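Long-range contact in putative peptidase (Chlamydophila abortus, PDB 3CE2), which probably works as a zinc-dependent oligopeptidase of the M3B family, cutting small bioactive peptides: residues A374-V386 / E403-Q417. Sequence-based numbering, arbitrary orientation.
Sequences AYSSGCYDSHPYV and EGGHSMHSYFSRKHQ. With ZN (zinc ion), chain G; ZN (zinc ion), chain D.
E403 bends at chi2 (-51°), which curls its carboxylate back under A374-S376, and S376 turns OG beside its own backbone N to meet it. R414 instead runs extended from CG to NE and slides its guanidinium beneath the loop at G378-C379. At the E403 end, S376 OG donates to E403 OE1 at 2.6 Å, arriving on the anti side of the carboxylate and 18° out of its plane. The same hydroxyl lies 3.3 Å from H406 CB, at the edge of the imidazole, whose NE2 binds zinc at 2.2 Å with H402 and E430. This is the HExxH pattern of the M3 metallopeptidases, whose glutamate is E403, and S376 ties the edge strand to it. One turn on, S407 OG meets V386 CG2 and S376 CB, while the P384 ring rests on S407 and Y411 CB. At the far end the R414 guanidinium is sandwiched: S410 CB sits over the centre of one face, and C379 O lies above the other, offset toward the rim. Y380 reaches from the C379-S382 turn past R414 in the opposite direction, and its OH donates to Q417 O at 2.5 Å, in the carbonyl plane. The hairpin thus lies along the zinc-binding helix, with strand 375-377 and the helix only 14° from parallel. Helix 66-96 packs against Y375, C379 and Y385 of the hairpin, helix 345-357 touches M408, Y411 and F412, and strand 385-387 continues the sheet to strand 362-363.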
ATOM      1  N   ALA A 374       7.778   3.582 -11.257  1.00 41.81           N
ATOM      2  CA  ALA A 374       8.800   2.858 -10.484  1.00 41.58           C
ATOM      3  C   ALA A 374       8.243   1.721  -9.623  1.00 40.24           C
ATOM      4  O   ALA A 374       7.075   1.738  -9.224  1.00 43.34           O
ATOM      5  CB  ALA A 374       9.577   3.830  -9.609  1.00 35.84           C
ATOM      6  N   TYR A 375       9.091   0.737  -9.335  1.00 41.27           N
ATOM      7  CA  TYR A 375       8.719  -0.370  -8.455  1.00 41.82           C
ATOM      8  C   TYR A 375       9.905  -1.228  -8.043  1.00 41.83           C
ATOM      9  O   TYR A 375      11.005  -1.074  -8.564  1.00 43.71           O
ATOM     10  CB  TYR A 375       7.650  -1.268  -9.105  1.00 41.68           C
ATOM     11  CG  TYR A 375       8.121  -2.024 -10.326  1.00 43.45           C
ATOM     12  CD1 TYR A 375       9.111  -3.020 -10.229  1.00 41.59           C
ATOM     13  CD2 TYR A 375       7.565  -1.768 -11.582  1.00 41.79           C
ATOM     14  CE1 TYR A 375       9.531  -3.732 -11.357  1.00 41.99           C
ATOM     15  CE2 TYR A 375       7.976  -2.473 -12.721  1.00 41.13           C
ATOM     16  CZ  TYR A 375       8.956  -3.452 -12.605  1.00 44.29           C
ATOM     17  OH  TYR A 375       9.367  -4.131 -13.736  1.00 41.94           O
ATOM     18  N   SER A 376       9.647  -2.133  -7.093  1.00 48.55           N
ATOM     19  CA  SER A 376      10.562  -3.195  -6.701  1.00 43.19           C
ATOM     20  C   SER A 376       9.887  -4.510  -6.953  1.00 42.80           C
ATOM     21  O   SER A 376       8.695  -4.666  -6.717  1.00 42.49           O
ATOM     22  CB  SER A 376      10.852  -3.124  -5.215  1.00 47.26           C
ATOM     23  OG  SER A 376      10.845  -1.777  -4.812  1.00 63.02           O
ATOM     24  N   SER A 377      10.654  -5.481  -7.408  1.00 41.34           N
ATOM     25  CA  SER A 377      10.093  -6.779  -7.679  1.00 46.88           C
ATOM     26  C   SER A 377      11.221  -7.776  -7.519  1.00 46.64           C
ATOM     27  O   SER A 377      12.304  -7.420  -7.080  1.00 47.08           O
ATOM     28  CB  SER A 377       9.484  -6.814  -9.098  1.00 49.33           C
ATOM     29  OG  SER A 377       8.971  -8.093  -9.418  1.00 51.42           O
ATOM     30  N   GLY A 378      10.972  -9.021  -7.892  1.00 49.55           N
ATOM     31  CA  GLY A 378      11.953 -10.076  -7.734  1.00 50.77           C
ATOM     32  C   GLY A 378      11.177 -11.218  -7.146  1.00 51.50           C
ATOM     33  O   GLY A 378       9.967 -11.120  -6.966  1.00 57.62           O
ATOM     34  N   CYS A 379      11.842 -12.321  -6.862  1.00 55.35           N
ATOM     35  CA  CYS A 379      11.155 -13.400  -6.166  1.00 58.53           C
ATOM     36  C   CYS A 379      12.156 -14.030  -5.250  1.00 54.07           C
ATOM     37  O   CYS A 379      13.286 -13.531  -5.120  1.00 51.72           O
ATOM     38  CB  CYS A 379      10.625 -14.449  -7.144  1.00 62.62           C
ATOM     39  SG  CYS A 379      11.946 -15.098  -8.190  1.00 63.67           S
ATOM     40  N   TYR A 380      11.748 -15.145  -4.654  1.00 52.90           N
ATOM     41  CA  TYR A 380      12.544 -15.811  -3.638  1.00 53.38           C
ATOM     42  C   TYR A 380      13.951 -16.067  -4.123  1.00 51.47           C
ATOM     43  O   TYR A 380      14.909 -15.903  -3.374  1.00 53.60           O
ATOM     44  CB  TYR A 380      11.871 -17.107  -3.186  1.00 55.51           C
ATOM     45  CG  TYR A 380      12.456 -17.682  -1.926  1.00 58.06           C
ATOM     46  CD1 TYR A 380      12.140 -17.139  -0.677  1.00 56.56           C
ATOM     47  CD2 TYR A 380      13.339 -18.766  -1.980  1.00 59.15           C
ATOM     48  CE1 TYR A 380      12.680 -17.664   0.489  1.00 61.05           C
ATOM     49  CE2 TYR A 380      13.892 -19.302  -0.825  1.00 59.85           C
ATOM     50  CZ  TYR A 380      13.556 -18.753   0.411  1.00 62.76           C
ATOM     51  OH  TYR A 380      14.099 -19.288   1.559  1.00 58.49           O
ATOM     52  N   ASP A 381      14.079 -16.403  -5.399  1.00 59.46           N
ATOM     53  CA  ASP A 381      15.370 -16.820  -5.944  1.00 69.30           C
ATOM     54  C   ASP A 381      16.290 -15.715  -6.494  1.00 69.54           C
ATOM     55  O   ASP A 381      17.493 -15.925  -6.657  1.00 68.42           O
ATOM     56  CB  ASP A 381      15.152 -17.952  -6.951  1.00 72.83           C
ATOM     57  CG  ASP A 381      14.639 -19.224  -6.274  1.00 76.62           C
ATOM     58  OD1 ASP A 381      15.355 -19.736  -5.379  1.00 73.93           O
ATOM     59  OD2 ASP A 381      13.522 -19.693  -6.609  1.00 77.11           O
ATOM     60  N   SER A 382      15.733 -14.531  -6.728  1.00 68.38           N
ATOM     61  CA  SER A 382      16.492 -13.418  -7.298  1.00 64.89           C
ATOM     62  C   SER A 382      16.910 -12.404  -6.242  1.00 64.70           C
ATOM     63  O   SER A 382      16.405 -12.417  -5.123  1.00 67.73           O
ATOM     64  CB  SER A 382      15.617 -12.707  -8.325  1.00 63.08           C
ATOM     65  OG  SER A 382      14.315 -12.442  -7.802  1.00 62.38           O
ATOM     66  N   HIS A 383      17.815 -11.503  -6.595  1.00 64.04           N
ATOM     67  CA  HIS A 383      17.974 -10.331  -5.764  1.00 67.22           C
ATOM     68  C   HIS A 383      16.799  -9.429  -6.126  1.00 62.50           C
ATOM     69  O   HIS A 383      16.034  -9.782  -7.020  1.00 57.73           O
ATOM     70  CB  HIS A 383      19.343  -9.651  -5.927  1.00 69.02           C
ATOM     71  CG  HIS A 383      19.869  -9.658  -7.320  1.00 72.09           C
ATOM     72  ND1 HIS A 383      20.959 -10.412  -7.695  1.00 71.07           N
ATOM     73  CD2 HIS A 383      19.473  -8.988  -8.427  1.00 76.74           C
ATOM     74  CE1 HIS A 383      21.206 -10.218  -8.977  1.00 75.87           C
ATOM     75  NE2 HIS A 383      20.322  -9.353  -9.444  1.00 81.89           N
ATOM     76  N   PRO A 384      16.601  -8.317  -5.385  1.00 56.26           N
ATOM     77  CA  PRO A 384      15.474  -7.453  -5.730  1.00 58.66           C
ATOM     78  C   PRO A 384      15.781  -6.692  -7.021  1.00 63.00           C
ATOM     79  O   PRO A 384      16.940  -6.480  -7.369  1.00 69.12           O
ATOM     80  CB  PRO A 384      15.381  -6.492  -4.545  1.00 55.13           C
ATOM     81  CG  PRO A 384      16.724  -6.514  -3.914  1.00 53.19           C
ATOM     82  CD  PRO A 384      17.370  -7.814  -4.234  1.00 49.33           C
ATOM     83  N   TYR A 385      14.749  -6.321  -7.755  1.00 57.61           N
ATOM     84  CA  TYR A 385      14.964  -5.627  -8.995  1.00 50.26           C
ATOM     85  C   TYR A 385      14.180  -4.358  -8.885  1.00 47.86           C
ATOM     86  O   TYR A 385      13.003  -4.356  -8.510  1.00 47.97           O
ATOM     87  CB  TYR A 385      14.510  -6.482 -10.175  1.00 51.62           C
ATOM     88  CG  TYR A 385      15.514  -7.550 -10.562  1.00 50.47           C
ATOM     89  CD1 TYR A 385      16.761  -7.188 -11.073  1.00 53.66           C
ATOM     90  CD2 TYR A 385      15.221  -8.917 -10.432  1.00 45.02           C
ATOM     91  CE1 TYR A 385      17.704  -8.152 -11.446  1.00 50.90           C
ATOM     92  CE2 TYR A 385      16.157  -9.893 -10.799  1.00 43.20           C
ATOM     93  CZ  TYR A 385      17.402  -9.492 -11.309  1.00 49.81           C
ATOM     94  OH  TYR A 385      18.363 -10.400 -11.695  1.00 50.50           O
ATOM     95  N   VAL A 386      14.852  -3.257  -9.149  1.00 46.25           N
ATOM     96  CA  VAL A 386      14.202  -1.969  -9.068  1.00 44.65           C
ATOM     97  C   VAL A 386      14.087  -1.389 -10.458  1.00 46.93           C
ATOM     98  O   VAL A 386      15.108  -1.141 -11.124  1.00 40.51           O
ATOM     99  CB  VAL A 386      15.035  -0.996  -8.256  1.00 42.04           C
ATOM    100  CG1 VAL A 386      14.343   0.335  -8.207  1.00 46.21           C
ATOM    101  CG2 VAL A 386      15.235  -1.536  -6.892  1.00 44.05           C
ATOM    102  N   GLU A 403      11.837   2.873  -3.172  1.00 46.24           N
ATOM    103  CA  GLU A 403      11.990   1.560  -3.776  1.00 45.29           C
ATOM    104  C   GLU A 403      13.128   0.798  -3.113  1.00 47.20           C
ATOM    105  O   GLU A 403      13.055  -0.418  -2.964  1.00 42.15           O
ATOM    106  CB  GLU A 403      12.201   1.663  -5.295  1.00 42.88           C
ATOM    107  CG  GLU A 403      11.005   2.260  -6.040  1.00 41.98           C
ATOM    108  CD  GLU A 403       9.670   1.579  -5.707  1.00 44.84           C
ATOM    109  OE1 GLU A 403       9.662   0.469  -5.125  1.00 48.89           O
ATOM    110  OE2 GLU A 403       8.610   2.153  -6.017  1.00 41.83           O
ATOM    111  N   GLY A 404      14.172   1.513  -2.699  1.00 47.32           N
ATOM    112  CA  GLY A 404      15.260   0.896  -1.922  1.00 47.00           C
ATOM    113  C   GLY A 404      14.742   0.292  -0.618  1.00 46.12           C
ATOM    114  O   GLY A 404      15.192  -0.765  -0.166  1.00 42.71           O
ATOM    115  N   GLY A 405      13.775   0.964  -0.016  1.00 38.92           N
ATOM    116  CA  GLY A 405      13.119   0.421   1.142  1.00 37.78           C
ATOM    117  C   GLY A 405      12.424  -0.909   0.896  1.00 42.10           C
ATOM    118  O   GLY A 405      12.683  -1.868   1.635  1.00 41.40           O
ATOM    119  N   HIS A 406      11.530  -0.976  -0.106  1.00 40.34           N
ATOM    120  CA  HIS A 406      10.829  -2.240  -0.415  1.00 43.03           C
ATOM    121  C   HIS A 406      11.859  -3.297  -0.707  1.00 38.20           C
ATOM    122  O   HIS A 406      11.735  -4.439  -0.292  1.00 43.10           O
ATOM    123  CB  HIS A 406       9.948  -2.153  -1.675  1.00 45.09           C
ATOM    124  CG  HIS A 406       8.716  -1.330  -1.521  1.00 52.38           C
ATOM    125  ND1 HIS A 406       7.893  -1.415  -0.421  1.00 60.63           N
ATOM    126  CD2 HIS A 406       8.140  -0.433  -2.358  1.00 59.70           C
ATOM    127  CE1 HIS A 406       6.877  -0.582  -0.569  1.00 62.86           C
ATOM    128  NE2 HIS A 406       7.007   0.029  -1.735  1.00 64.06           N
ATOM    129  N   SER A 407      12.865  -2.901  -1.467  1.00 34.77           N
ATOM    130  CA  SER A 407      13.875  -3.809  -1.929  1.00 40.79           C
ATOM    131  C   SER A 407      14.673  -4.445  -0.799  1.00 39.62           C
ATOM    132  O   SER A 407      14.776  -5.659  -0.746  1.00 41.54           O
ATOM    133  CB  SER A 407      14.785  -3.104  -2.938  1.00 45.56           C
ATOM    134  OG  SER A 407      14.106  -3.075  -4.182  1.00 59.42           O
ATOM    135  N   MET A 408      15.224  -3.631   0.096  1.00 37.57           N
ATOM    136  CA  MET A 408      15.919  -4.150   1.261  1.00 38.45           C
ATOM    137  C   MET A 408      15.013  -5.027   2.136  1.00 43.35           C
ATOM    138  O   MET A 408      15.424  -6.132   2.569  1.00 46.24           O
ATOM    139  CB  MET A 408      16.566  -3.016   2.050  1.00 36.72           C
ATOM    140  CG  MET A 408      17.712  -2.351   1.272  1.00 38.37           C
ATOM    141  SD  MET A 408      19.096  -3.491   0.908  1.00 40.17           S
ATOM    142  CE  MET A 408      19.992  -3.415   2.447  1.00 44.64           C
ATOM    143  N   HIS A 409      13.773  -4.584   2.348  1.00 37.41           N
ATOM    144  CA  HIS A 409      12.798  -5.389   3.098  1.00 35.56           C
ATOM    145  C   HIS A 409      12.778  -6.786   2.475  1.00 40.30           C
ATOM    146  O   HIS A 409      12.981  -7.804   3.174  1.00 35.35           O
ATOM    147  CB  HIS A 409      11.410  -4.765   2.988  1.00 37.97           C
ATOM    148  CG  HIS A 409      10.421  -5.238   4.009  1.00 36.45           C
ATOM    149  ND1 HIS A 409      10.627  -6.345   4.809  1.00 41.24           N
ATOM    150  CD2 HIS A 409       9.195  -4.760   4.339  1.00 33.48           C
ATOM    151  CE1 HIS A 409       9.582  -6.515   5.602  1.00 31.54           C
ATOM    152  NE2 HIS A 409       8.695  -5.574   5.325  1.00 32.21           N
ATOM    153  N   SER A 410      12.550  -6.834   1.161  1.00 33.03           N
ATOM    154  CA  SER A 410      12.402  -8.121   0.460  1.00 36.76           C
ATOM    155  C   SER A 410      13.673  -8.955   0.504  1.00 38.23           C
ATOM    156  O   SER A 410      13.643 -10.175   0.677  1.00 36.56           O
ATOM    157  CB  SER A 410      11.973  -7.901  -0.988  1.00 40.04           C
ATOM    158  OG  SER A 410      10.548  -7.835  -1.078  1.00 45.83           O
ATOM    159  N   TYR A 411      14.793  -8.270   0.347  1.00 34.64           N
ATOM    160  CA  TYR A 411      16.077  -8.882   0.342  1.00 38.88           C
ATOM    161  C   TYR A 411      16.279  -9.550   1.692  1.00 44.68           C
ATOM    162  O   TYR A 411      16.553 -10.745   1.757  1.00 51.56           O
ATOM    163  CB  TYR A 411      17.122  -7.803   0.100  1.00 46.87           C
ATOM    164  CG  TYR A 411      18.524  -8.217   0.391  1.00 46.59           C
ATOM    165  CD1 TYR A 411      19.285  -8.875  -0.566  1.00 51.71           C
ATOM    166  CD2 TYR A 411      19.104  -7.931   1.618  1.00 54.68           C
ATOM    167  CE1 TYR A 411      20.603  -9.245  -0.308  1.00 56.50           C
ATOM    168  CE2 TYR A 411      20.417  -8.306   1.903  1.00 58.19           C
ATOM    169  CZ  TYR A 411      21.159  -8.969   0.937  1.00 58.24           C
ATOM    170  OH  TYR A 411      22.458  -9.341   1.210  1.00 59.08           O
ATOM    171  N   PHE A 412      16.122  -8.787   2.768  1.00 41.96           N
ATOM    172  CA  PHE A 412      16.312  -9.321   4.107  1.00 39.70           C
ATOM    173  C   PHE A 412      15.395 -10.496   4.411  1.00 40.47           C
ATOM    174  O   PHE A 412      15.832 -11.468   5.006  1.00 53.81           O
ATOM    175  CB  PHE A 412      16.081  -8.238   5.147  1.00 44.91           C
ATOM    176  CG  PHE A 412      17.262  -7.360   5.384  1.00 40.39           C
ATOM    177  CD1 PHE A 412      18.529  -7.901   5.511  1.00 46.60           C
ATOM    178  CD2 PHE A 412      17.101  -5.997   5.538  1.00 40.49           C
ATOM    179  CE1 PHE A 412      19.620  -7.081   5.771  1.00 44.97           C
ATOM    180  CE2 PHE A 412      18.184  -5.163   5.788  1.00 39.77           C
ATOM    181  CZ  PHE A 412      19.442  -5.707   5.910  1.00 42.57           C
ATOM    182  N   SER A 413      14.135 -10.409   4.002  1.00 43.24           N
ATOM    183  CA  SER A 413      13.157 -11.469   4.250  1.00 42.36           C
ATOM    184  C   SER A 413      13.461 -12.754   3.513  1.00 45.78           C
ATOM    185  O   SER A 413      13.256 -13.840   4.054  1.00 48.69           O
ATOM    186  CB  SER A 413      11.741 -11.010   3.909  1.00 37.28           C
ATOM    187  OG  SER A 413      11.267 -10.125   4.905  1.00 44.09           O
ATOM    188  N   ARG A 414      13.929 -12.631   2.275  1.00 47.99           N
ATOM    189  CA  ARG A 414      14.239 -13.804   1.449  1.00 50.30           C
ATOM    190  C   ARG A 414      15.456 -14.538   1.973  1.00 51.70           C
ATOM    191  O   ARG A 414      15.488 -15.766   1.991  1.00 53.47           O
ATOM    192  CB  ARG A 414      14.495 -13.390   0.006  1.00 48.98           C
ATOM    193  CG  ARG A 414      13.228 -13.108  -0.757  1.00 51.46           C
ATOM    194  CD  ARG A 414      13.516 -12.288  -1.973  1.00 49.75           C
ATOM    195  NE  ARG A 414      12.274 -11.772  -2.506  1.00 51.68           N
ATOM    196  CZ  ARG A 414      12.199 -10.859  -3.460  1.00 50.70           C
ATOM    197  NH1 ARG A 414      13.304 -10.372  -4.016  1.00 53.64           N
ATOM    198  NH2 ARG A 414      11.008 -10.452  -3.858  1.00 46.80           N
ATOM    199  N   LYS A 415      16.448 -13.760   2.391  1.00 45.18           N
ATOM    200  CA  LYS A 415      17.663 -14.266   2.994  1.00 44.38           C
ATOM    201  C   LYS A 415      17.416 -14.997   4.336  1.00 46.25           C
ATOM    202  O   LYS A 415      18.192 -15.852   4.724  1.00 49.75           O
ATOM    203  CB  LYS A 415      18.627 -13.098   3.192  1.00 43.96           C
ATOM    204  CG  LYS A 415      20.075 -13.463   3.184  1.00 55.99           C
ATOM    205  CD  LYS A 415      20.930 -12.324   2.608  1.00 65.29           C
ATOM    206  CE  LYS A 415      22.098 -11.963   3.558  1.00 69.59           C
ATOM    207  NZ  LYS A 415      21.675 -11.079   4.721  1.00 67.44           N
ATOM    208  N   HIS A 416      16.351 -14.675   5.052  1.00 44.17           N
ATOM    209  CA  HIS A 416      16.152 -15.311   6.354  1.00 46.64           C
ATOM    210  C   HIS A 416      14.892 -16.160   6.495  1.00 47.36           C
ATOM    211  O   HIS A 416      14.720 -16.781   7.513  1.00 55.20           O
ATOM    212  CB  HIS A 416      16.223 -14.288   7.505  1.00 47.91           C
ATOM    213  CG  HIS A 416      17.587 -13.684   7.704  1.00 50.30           C
ATOM    214  ND1 HIS A 416      17.975 -12.499   7.109  1.00 43.39           N
ATOM    215  CD2 HIS A 416      18.655 -14.106   8.430  1.00 49.81           C
ATOM    216  CE1 HIS A 416      19.213 -12.207   7.476  1.00 42.34           C
ATOM    217  NE2 HIS A 416      19.651 -13.170   8.271  1.00 49.22           N
ATOM    218  N   GLN A 417      14.014 -16.221   5.498  1.00 45.07           N
ATOM    219  CA  GLN A 417      12.790 -17.011   5.673  1.00 38.12           C
ATOM    220  C   GLN A 417      12.653 -18.133   4.670  1.00 40.45           C
ATOM    221  O   GLN A 417      13.193 -18.069   3.566  1.00 44.57           O
ATOM    222  CB  GLN A 417      11.546 -16.123   5.583  1.00 37.02           C
ATOM    223  CG  GLN A 417      11.565 -14.986   6.534  1.00 32.82           C
ATOM    224  CD  GLN A 417      11.353 -15.456   7.956  1.00 35.66           C
ATOM    225  OE1 GLN A 417      10.646 -16.440   8.203  1.00 43.10           O
ATOM    226  NE2 GLN A 417      11.915 -14.727   8.902  1.00 31.38           N
TER
HETATM  227 ZN    ZN G 706      20.617 -12.516  10.050  0.50 51.01          ZN
HETATM  228 ZN    ZN D 703       5.702   1.689  -2.252  1.00 77.55          ZN